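Local coordinates for protein DNA ligase (Aquifex aeolicus, PDB 3QWU) that probably joins nucleic acid ends in an ATP-dependent reaction, and binds adenosine and calcium, at residues A[305-310]-A[343-348]; A[315-320]-A[332-337]. All coordinates share one frame; numbering follows the deposited sequence.

Contact 1: A[305-310]-A[343-348]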
ATOM      1  N   THR A 305     -17.381  10.263  12.360  1.00 39.22           N
ATOM      2  CA  THR A 305     -18.553  10.231  13.240  1.00 41.06           C
ATOM      3  C   THR A 305     -19.612   9.354  12.593  1.00 40.00           C
ATOM      4  O   THR A 305     -19.813   9.429  11.406  1.00 40.26           O
ATOM      5  CB  THR A 305     -19.115  11.685  13.566  1.00 42.35           C
ATOM      6  OG1 THR A 305     -18.175  12.404  14.403  1.00 46.51           O
ATOM      7  CG2 THR A 305     -20.472  11.632  14.306  1.00 41.83           C
ATOM      8  N   PHE A 306     -20.270   8.521  13.390  1.00 40.46           N
ATOM      9  CA  PHE A 306     -21.374   7.642  12.949  1.00 39.76           C
ATOM     10  C   PHE A 306     -22.622   7.952  13.708  1.00 40.35           C
ATOM     11  O   PHE A 306     -22.516   8.324  14.880  1.00 41.36           O
ATOM     12  CB  PHE A 306     -21.010   6.192  13.205  1.00 39.23           C
ATOM     13  CG  PHE A 306     -19.913   5.731  12.343  1.00 38.54           C
ATOM     14  CD1 PHE A 306     -18.612   6.061  12.634  1.00 41.16           C
ATOM     15  CD2 PHE A 306     -20.167   5.018  11.214  1.00 38.49           C
ATOM     16  CE1 PHE A 306     -17.589   5.660  11.806  1.00 41.05           C
ATOM     17  CE2 PHE A 306     -19.141   4.594  10.409  1.00 38.73           C
ATOM     18  CZ  PHE A 306     -17.866   4.929  10.688  1.00 38.86           C
ATOM     19  N   THR A 307     -23.788   7.832  13.071  1.00 39.61           N
ATOM     20  CA  THR A 307     -25.048   8.078  13.777  1.00 41.44           C
ATOM     21  C   THR A 307     -26.101   7.036  13.442  1.00 40.91           C
ATOM     22  O   THR A 307     -26.276   6.678  12.307  1.00 41.96           O
ATOM     23  CB  THR A 307     -25.609   9.516  13.528  1.00 42.22           C
ATOM     24  OG1 THR A 307     -26.824   9.708  14.290  1.00 45.77           O
ATOM     25  CG2 THR A 307     -25.920   9.762  12.061  1.00 41.88           C
ATOM     26  N   CYS A 308     -26.793   6.512  14.429  1.00 41.65           N
ATOM     27  CA  CYS A 308     -27.783   5.458  14.163  1.00 41.03           C
ATOM     28  C   CYS A 308     -28.805   5.378  15.290  1.00 41.00           C
ATOM     29  O   CYS A 308     -28.617   5.981  16.341  1.00 40.99           O
ATOM     30  CB  CYS A 308     -27.078   4.131  13.916  1.00 40.75           C
ATOM     31  SG  CYS A 308     -26.025   3.604  15.301  1.00 43.86           S
ATOM     32  N   LYS A 309     -29.911   4.678  15.030  1.00 41.25           N
ATOM     33  CA  LYS A 309     -31.143   4.666  15.884  1.00 41.78           C
ATOM     34  C   LYS A 309     -31.478   3.288  16.441  1.00 40.70           C
ATOM     35  O   LYS A 309     -31.430   2.316  15.701  1.00 40.08           O
ATOM     36  CB  LYS A 309     -32.326   4.990  15.004  1.00 42.31           C
ATOM     37  CG  LYS A 309     -32.927   6.287  15.162  1.00 45.45           C
ATOM     38  CD  LYS A 309     -33.839   6.542  13.938  1.00 47.76           C
ATOM     39  CE  LYS A 309     -35.263   6.047  14.165  1.00 50.09           C
ATOM     40  NZ  LYS A 309     -36.192   6.275  13.017  1.00 45.30           N
ATOM     41  N   PHE A 310     -31.898   3.198  17.687  1.00 40.18           N
ATOM     42  CA  PHE A 310     -32.310   1.914  18.230  1.00 41.33           C
ATOM     43  C   PHE A 310     -33.668   1.988  18.876  1.00 43.45           C
ATOM     44  O   PHE A 310     -34.035   3.019  19.401  1.00 44.77           O
ATOM     45  CB  PHE A 310     -31.370   1.391  19.303  1.00 41.02           C
ATOM     46  CG  PHE A 310     -29.980   1.235  18.871  1.00 37.88           C
ATOM     47  CD1 PHE A 310     -29.200   2.346  18.606  1.00 37.63           C
ATOM     48  CD2 PHE A 310     -29.407  -0.025  18.805  1.00 36.81           C
ATOM     49  CE1 PHE A 310     -27.870   2.207  18.223  1.00 37.72           C
ATOM     50  CE2 PHE A 310     -28.068  -0.186  18.456  1.00 36.87           C
ATOM     51  CZ  PHE A 310     -27.295   0.925  18.143  1.00 37.12           C
ATOM     52  N   TYR A 343     -37.216   6.104  19.542  1.00 59.13           N
ATOM     53  CA  TYR A 343     -35.911   5.459  19.389  1.00 57.45           C
ATOM     54  C   TYR A 343     -34.871   6.153  20.234  1.00 56.66           C
ATOM     55  O   TYR A 343     -34.969   7.343  20.514  1.00 57.34           O
ATOM     56  CB  TYR A 343     -35.462   5.490  17.933  1.00 56.43           C
ATOM     57  CG  TYR A 343     -36.400   4.759  17.016  1.00 57.20           C
ATOM     58  CD1 TYR A 343     -36.208   3.416  16.710  1.00 56.40           C
ATOM     59  CD2 TYR A 343     -37.498   5.405  16.461  1.00 60.44           C
ATOM     60  CE1 TYR A 343     -37.095   2.726  15.865  1.00 57.76           C
ATOM     61  CE2 TYR A 343     -38.396   4.717  15.592  1.00 60.79           C
ATOM     62  CZ  TYR A 343     -38.186   3.375  15.301  1.00 57.98           C
ATOM     63  OH  TYR A 343     -39.070   2.695  14.475  1.00 52.54           O
ATOM     64  N   TRP A 344     -33.884   5.381  20.660  1.00 54.77           N
ATOM     65  CA  TRP A 344     -32.653   5.919  21.217  1.00 53.37           C
ATOM     66  C   TRP A 344     -31.697   6.302  20.073  1.00 50.69           C
ATOM     67  O   TRP A 344     -31.318   5.443  19.280  1.00 49.21           O
ATOM     68  CB  TRP A 344     -32.043   4.879  22.133  1.00 53.59           C
ATOM     69  CG  TRP A 344     -32.863   4.729  23.337  1.00 56.88           C
ATOM     70  CD1 TRP A 344     -33.947   3.903  23.513  1.00 58.56           C
ATOM     71  CD2 TRP A 344     -32.725   5.472  24.546  1.00 59.46           C
ATOM     72  NE1 TRP A 344     -34.465   4.070  24.776  1.00 60.30           N
ATOM     73  CE2 TRP A 344     -33.741   5.029  25.429  1.00 59.86           C
ATOM     74  CE3 TRP A 344     -31.832   6.468  24.977  1.00 60.44           C
ATOM     75  CZ2 TRP A 344     -33.887   5.538  26.715  1.00 63.03           C
ATOM     76  CZ3 TRP A 344     -31.977   6.978  26.270  1.00 62.74           C
ATOM     77  CH2 TRP A 344     -33.000   6.512  27.122  1.00 63.27           C
ATOM     78  N   ARG A 345     -31.338   7.578  19.960  1.00 48.97           N
ATOM     79  CA  ARG A 345     -30.356   8.007  18.957  1.00 47.94           C
ATOM     80  C   ARG A 345     -28.913   7.827  19.460  1.00 47.29           C
ATOM     81  O   ARG A 345     -28.580   8.269  20.567  1.00 48.37           O
ATOM     82  CB  ARG A 345     -30.588   9.460  18.563  1.00 48.43           C
ATOM     83  CG  ARG A 345     -29.450  10.093  17.837  1.00 48.11           C
ATOM     84  CD  ARG A 345     -29.245   9.471  16.509  1.00 50.86           C
ATOM     85  NE  ARG A 345     -30.370   9.740  15.638  1.00 52.36           N
ATOM     86  CZ  ARG A 345     -30.461   9.349  14.381  1.00 54.44           C
ATOM     87  NH1 ARG A 345     -29.501   8.623  13.820  1.00 57.55           N
ATOM     88  NH2 ARG A 345     -31.537   9.667  13.684  1.00 55.12           N
ATOM     89  N   LEU A 346     -28.078   7.140  18.682  1.00 45.16           N
ATOM     90  CA  LEU A 346     -26.657   7.003  19.026  1.00 44.50           C
ATOM     91  C   LEU A 346     -25.779   7.740  18.025  1.00 44.24           C
ATOM     92  O   LEU A 346     -25.961   7.620  16.806  1.00 43.32           O
ATOM     93  CB  LEU A 346     -26.222   5.556  19.071  1.00 43.40           C
ATOM     94  CG  LEU A 346     -24.752   5.313  19.429  1.00 42.24           C
ATOM     95  CD1 LEU A 346     -24.432   5.733  20.871  1.00 39.98           C
ATOM     96  CD2 LEU A 346     -24.470   3.853  19.215  1.00 40.70           C
ATOM     97  N   GLU A 347     -24.829   8.506  18.551  1.00 44.82           N
ATOM     98  CA  GLU A 347     -23.789   9.120  17.729  1.00 44.97           C
ATOM     99  C   GLU A 347     -22.481   8.743  18.345  1.00 44.29           C
ATOM    100  O   GLU A 347     -22.332   8.845  19.548  1.00 43.83           O
ATOM    101  CB  GLU A 347     -23.874  10.658  17.731  1.00 46.23           C
ATOM    102  CG  GLU A 347     -25.095  11.272  17.078  1.00 49.09           C
ATOM    103  CD  GLU A 347     -24.970  12.785  16.916  1.00 55.45           C
ATOM    104  OE1 GLU A 347     -23.843  13.331  16.956  1.00 56.32           O
ATOM    105  OE2 GLU A 347     -26.023  13.434  16.733  1.00 61.88           O
ATOM    106  N   PHE A 348     -21.509   8.344  17.540  1.00 43.34           N
ATOM    107  CA  PHE A 348     -20.218   7.992  18.109  1.00 43.26           C
ATOM    108  C   PHE A 348     -19.079   8.202  17.132  1.00 42.49           C
ATOM    109  O   PHE A 348     -19.282   8.275  15.916  1.00 40.79           O
ATOM    110  CB  PHE A 348     -20.231   6.551  18.663  1.00 43.15           C
ATOM    111  CG  PHE A 348     -20.277   5.491  17.610  1.00 43.01           C
ATOM    112  CD1 PHE A 348     -21.490   5.009  17.138  1.00 43.99           C
ATOM    113  CD2 PHE A 348     -19.091   4.930  17.104  1.00 43.68           C
ATOM    114  CE1 PHE A 348     -21.532   4.003  16.147  1.00 42.76           C
ATOM    115  CE2 PHE A 348     -19.129   3.929  16.125  1.00 42.45           C
ATOM    116  CZ  PHE A 348     -20.335   3.480  15.630  1.00 40.80           C
TER

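Contact 2: A[315-320]-A[332-337]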
ATOM      1  N   ASN A 315     -29.309  -2.202  23.479  1.00 45.56           N
ATOM      2  CA  ASN A 315     -28.751  -2.530  22.167  1.00 44.33           C
ATOM      3  C   ASN A 315     -27.733  -1.535  21.605  1.00 43.05           C
ATOM      4  O   ASN A 315     -26.797  -1.942  20.910  1.00 40.99           O
ATOM      5  CB  ASN A 315     -29.870  -2.737  21.146  1.00 43.69           C
ATOM      6  CG  ASN A 315     -30.639  -3.987  21.418  1.00 44.05           C
ATOM      7  OD1 ASN A 315     -30.118  -4.891  22.061  1.00 43.11           O
ATOM      8  ND2 ASN A 315     -31.873  -4.066  20.912  1.00 40.55           N
ATOM      9  N   ALA A 316     -27.899  -0.255  21.936  1.00 42.95           N
ATOM     10  CA  ALA A 316     -26.942   0.742  21.531  1.00 42.49           C
ATOM     11  C   ALA A 316     -25.714   0.581  22.346  1.00 43.38           C
ATOM     12  O   ALA A 316     -24.618   0.672  21.803  1.00 43.40           O
ATOM     13  CB  ALA A 316     -27.492   2.113  21.672  1.00 43.04           C
ATOM     14  N   ILE A 317     -25.872   0.314  23.644  1.00 45.35           N
ATOM     15  CA  ILE A 317     -24.725   0.073  24.527  1.00 46.25           C
ATOM     16  C   ILE A 317     -24.003  -1.182  24.055  1.00 46.39           C
ATOM     17  O   ILE A 317     -22.790  -1.165  23.925  1.00 45.89           O
ATOM     18  CB  ILE A 317     -25.105  -0.050  26.035  1.00 48.54           C
ATOM     19  CG1 ILE A 317     -25.481   1.332  26.605  1.00 51.08           C
ATOM     20  CG2 ILE A 317     -23.945  -0.674  26.888  1.00 46.67           C
ATOM     21  CD1 ILE A 317     -24.294   2.257  26.942  1.00 50.23           C
ATOM     22  N   ALA A 318     -24.755  -2.246  23.758  1.00 46.48           N
ATOM     23  CA  ALA A 318     -24.164  -3.490  23.254  1.00 47.09           C
ATOM     24  C   ALA A 318     -23.404  -3.251  21.946  1.00 47.13           C
ATOM     25  O   ALA A 318     -22.334  -3.869  21.714  1.00 48.25           O
ATOM     26  CB  ALA A 318     -25.223  -4.566  23.069  1.00 46.31           C
ATOM     27  N   LEU A 319     -23.920  -2.353  21.096  1.00 46.42           N
ATOM     28  CA  LEU A 319     -23.214  -2.046  19.856  1.00 45.89           C
ATOM     29  C   LEU A 319     -21.858  -1.367  20.119  1.00 46.70           C
ATOM     30  O   LEU A 319     -20.879  -1.782  19.528  1.00 46.59           O
ATOM     31  CB  LEU A 319     -24.047  -1.209  18.880  1.00 44.73           C
ATOM     32  CG  LEU A 319     -23.152  -0.807  17.689  1.00 44.53           C
ATOM     33  CD1 LEU A 319     -23.057  -1.975  16.674  1.00 44.41           C
ATOM     34  CD2 LEU A 319     -23.607   0.452  17.043  1.00 44.32           C
ATOM     35  N   LEU A 320     -21.815  -0.326  20.956  1.00 47.91           N
ATOM     36  CA  LEU A 320     -20.533   0.288  21.384  1.00 49.19           C
ATOM     37  C   LEU A 320     -19.550  -0.743  21.866  1.00 50.56           C
ATOM     38  O   LEU A 320     -18.373  -0.710  21.489  1.00 49.92           O
ATOM     39  CB  LEU A 320     -20.701   1.307  22.526  1.00 49.58           C
ATOM     40  CG  LEU A 320     -21.440   2.596  22.147  1.00 50.01           C
ATOM     41  CD1 LEU A 320     -21.701   3.436  23.364  1.00 50.75           C
ATOM     42  CD2 LEU A 320     -20.716   3.419  21.085  1.00 47.67           C
ATOM     43  N   VAL A 332     -13.336   3.728  20.029  1.00 56.33           N
ATOM     44  CA  VAL A 332     -14.785   4.004  19.978  1.00 54.88           C
ATOM     45  C   VAL A 332     -15.168   4.884  21.157  1.00 55.56           C
ATOM     46  O   VAL A 332     -14.825   4.597  22.323  1.00 57.89           O
ATOM     47  CB  VAL A 332     -15.594   2.712  19.915  1.00 54.54           C
ATOM     48  CG1 VAL A 332     -17.103   3.012  19.799  1.00 54.89           C
ATOM     49  CG2 VAL A 332     -15.106   1.862  18.741  1.00 51.36           C
ATOM     50  N   LYS A 333     -15.772   6.014  20.837  1.00 54.94           N
ATOM     51  CA  LYS A 333     -16.001   7.090  21.795  1.00 56.67           C
ATOM     52  C   LYS A 333     -17.402   7.662  21.593  1.00 56.24           C
ATOM     53  O   LYS A 333     -17.654   8.321  20.587  1.00 55.32           O
ATOM     54  CB  LYS A 333     -14.965   8.202  21.610  1.00 57.16           C
ATOM     55  CG  LYS A 333     -15.160   9.450  22.505  1.00 60.08           C
ATOM     56  CD  LYS A 333     -14.403   9.335  23.851  1.00 64.37           C
ATOM     57  CE  LYS A 333     -14.766  10.449  24.890  1.00 65.93           C
ATOM     58  NZ  LYS A 333     -15.001   9.879  26.275  1.00 65.93           N
ATOM     59  N   GLU A 334     -18.293   7.401  22.552  1.00 56.51           N
ATOM     60  CA  GLU A 334     -19.678   7.829  22.483  1.00 56.40           C
ATOM     61  C   GLU A 334     -19.757   9.336  22.528  1.00 56.53           C
ATOM     62  O   GLU A 334     -19.092   9.932  23.339  1.00 57.42           O
ATOM     63  CB  GLU A 334     -20.450   7.247  23.697  1.00 57.57           C
ATOM     64  CG  GLU A 334     -21.936   7.658  23.773  1.00 57.99           C
ATOM     65  CD  GLU A 334     -22.648   7.168  25.038  1.00 60.45           C
ATOM     66  OE1 GLU A 334     -22.572   5.956  25.342  1.00 60.64           O
ATOM     67  OE2 GLU A 334     -23.312   7.992  25.713  1.00 60.86           O
ATOM     68  N   ARG A 335     -20.583   9.954  21.695  1.00 56.49           N
ATOM     69  CA  ARG A 335     -20.903  11.387  21.867  1.00 58.03           C
ATOM     70  C   ARG A 335     -22.279  11.563  22.488  1.00 58.99           C
ATOM     71  O   ARG A 335     -22.403  12.195  23.521  1.00 60.99           O
ATOM     72  CB  ARG A 335     -20.869  12.153  20.555  1.00 57.21           C
ATOM     73  CG  ARG A 335     -19.648  11.919  19.701  1.00 57.94           C
ATOM     74  CD  ARG A 335     -19.886  12.421  18.266  1.00 58.48           C
ATOM     75  NE  ARG A 335     -19.955  13.874  18.161  1.00 58.51           N
ATOM     76  CZ  ARG A 335     -18.908  14.688  18.006  1.00 58.83           C
ATOM     77  NH1 ARG A 335     -17.650  14.227  17.935  1.00 56.94           N
ATOM     78  NH2 ARG A 335     -19.128  15.995  17.933  1.00 59.53           N
ATOM     79  N   ARG A 336     -23.301  10.982  21.867  1.00 58.62           N
ATOM     80  CA  ARG A 336     -24.710  11.168  22.279  1.00 59.74           C
ATOM     81  C   ARG A 336     -25.485   9.834  22.347  1.00 58.91           C
ATOM     82  O   ARG A 336     -25.406   9.017  21.417  1.00 57.88           O
ATOM     83  CB  ARG A 336     -25.444  12.085  21.281  1.00 59.52           C
ATOM     84  CG  ARG A 336     -25.493  13.554  21.622  1.00 62.25           C
ATOM     85  CD  ARG A 336     -26.328  14.364  20.597  1.00 62.28           C
ATOM     86  NE  ARG A 336     -27.752  14.011  20.648  1.00 63.55           N
ATOM     87  CZ  ARG A 336     -28.488  13.544  19.625  1.00 61.90           C
ATOM     88  NH1 ARG A 336     -27.972  13.371  18.402  1.00 57.31           N
ATOM     89  NH2 ARG A 336     -29.780  13.271  19.830  1.00 62.09           N
ATOM     90  N   LEU A 337     -26.212   9.624  23.447  1.00 59.26           N
ATOM     91  CA  LEU A 337     -27.205   8.561  23.565  1.00 58.84           C
ATOM     92  C   LEU A 337     -28.446   9.141  24.235  1.00 60.23           C
ATOM     93  O   LEU A 337     -28.501   9.315  25.444  1.00 60.82           O
ATOM     94  CB  LEU A 337     -26.656   7.362  24.338  1.00 58.74           C
ATOM     95  CG  LEU A 337     -27.497   6.066  24.340  1.00 58.18           C
ATOM     96  CD1 LEU A 337     -27.986   5.580  22.929  1.00 56.75           C
ATOM     97  CD2 LEU A 337     -26.719   4.959  25.031  1.00 56.10           C
TER

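Contact 1: A[305-310]-A[343-348]
Phe306 to Phe310 pair with Phe348 to Trp344 as antiparallel neighbours, the strand axes 4.5 Å apart and their directions at 159°. Phe306–Phe348, Cys308–Leu346 and Phe310–Trp344 are the hydrogen-bonded pairs; in the middle one, Leu346 N reaches Cys308 O at 2.7 Å. Side chains alternate between the two faces of the sheet. On one, Phe306 CB sits 3.9 Å from the centroid of the Phe348 ring as a CH-pi contact; the ring planes are tilted by only 15°, but their centroids lie 5.4 Å apart, so little of one ring covers the other. Phe310 CE1 meets Leu346 CB at 3.8 Å. Across the other face, Lys309 bends at chi3 (90°), which carries CE over one face of the Tyr343 ring, and NZ stands 4.0 Å from that ring's centroid, a cation-pi contact. Lys309 CG also lies over the centre of the Arg345 guanidinium, whose NE and NH1 form salt bridges with Glu340 and Glu137. A leucine in place of Tyr343 would probably leave the Lys309 ammonium without its aromatic face and Asp114 without its phenol partner. One face is thus mostly apolar, with helix 313-325 against Phe310 and Phe348; the other is polar and charged, its cations matched by carboxylates and an aromatic ring.

Contact 2: A[315-320]-A[332-337]
Leu320 turns its CG away from its own carbonyl carbon (chi1 -68°) and continues extended at chi2, which sends both methyls out from helix 315-320 to meet Val332 and Glu334 on strand 332-337. Leu337, with CG opposite the backbone N (chi1 -170°), reaches back to the preceding turn of the helix. The evidence for packing is a set of methyl contacts: Leu320 CD2 lies 3.9 Å from Val332 CG1, and Leu337 CD1 lies 3.7 Å from Ala316 CB. The other branch of Leu337, CD2, comes to 4.1 Å from Ile317 CD1, the two side chains crossing at about a right angle. One leucine thus straddles two successive helix residues, its branches divided between them.

Glu334 enters differently. Its extended chain runs across Leu320 at about a right angle and brings OE1 to 3.3 Å from Leu320 CD1, a van der Waals contact of a carboxylate oxygen with a methyl at the exposed margin of the interface. No hydrogen bond links the two segments, and the axes of the helix and strand segments pass 10.4 Å apart, their directions at 150°, a separation that side chains bridge by themselves.

Glu347 on the adjoining strand is matched by two residues, Arg335 and Arg336, a classic beta bulge that interrupts the regular alternation between Glu334 and Leu337, and both of those residues point toward the helix. This is an alpha+beta arrangement, one helix packed on a face of a three-stranded antiparallel sheet, within the C-terminal region of the ligase and away from the adenosine and calcium sites.

From the N terminus, strand 303-310 leads directly into helix 313-325, then strand 330-340, and a tight return brings strand 343-352 back between the two earlier strands. Contact 1 closes the long loop from 310 to 343; contact 2 closes the shorter one from 320 to 332 and lies wholly within it, so the two nest without crossing. Their centres are 8 Å apart. Strand 343-352 is the central one, joined to 303-310 by contact 1 and to 330-340 by Glu347, whose OE2 forms a salt bridge with Arg336 NH1 at 2.6 Å. Contact 2 fastens the helix to the edge strand 330-340, and Phe310 packs on Asn315 and Ala316, tying the first strand to the helix.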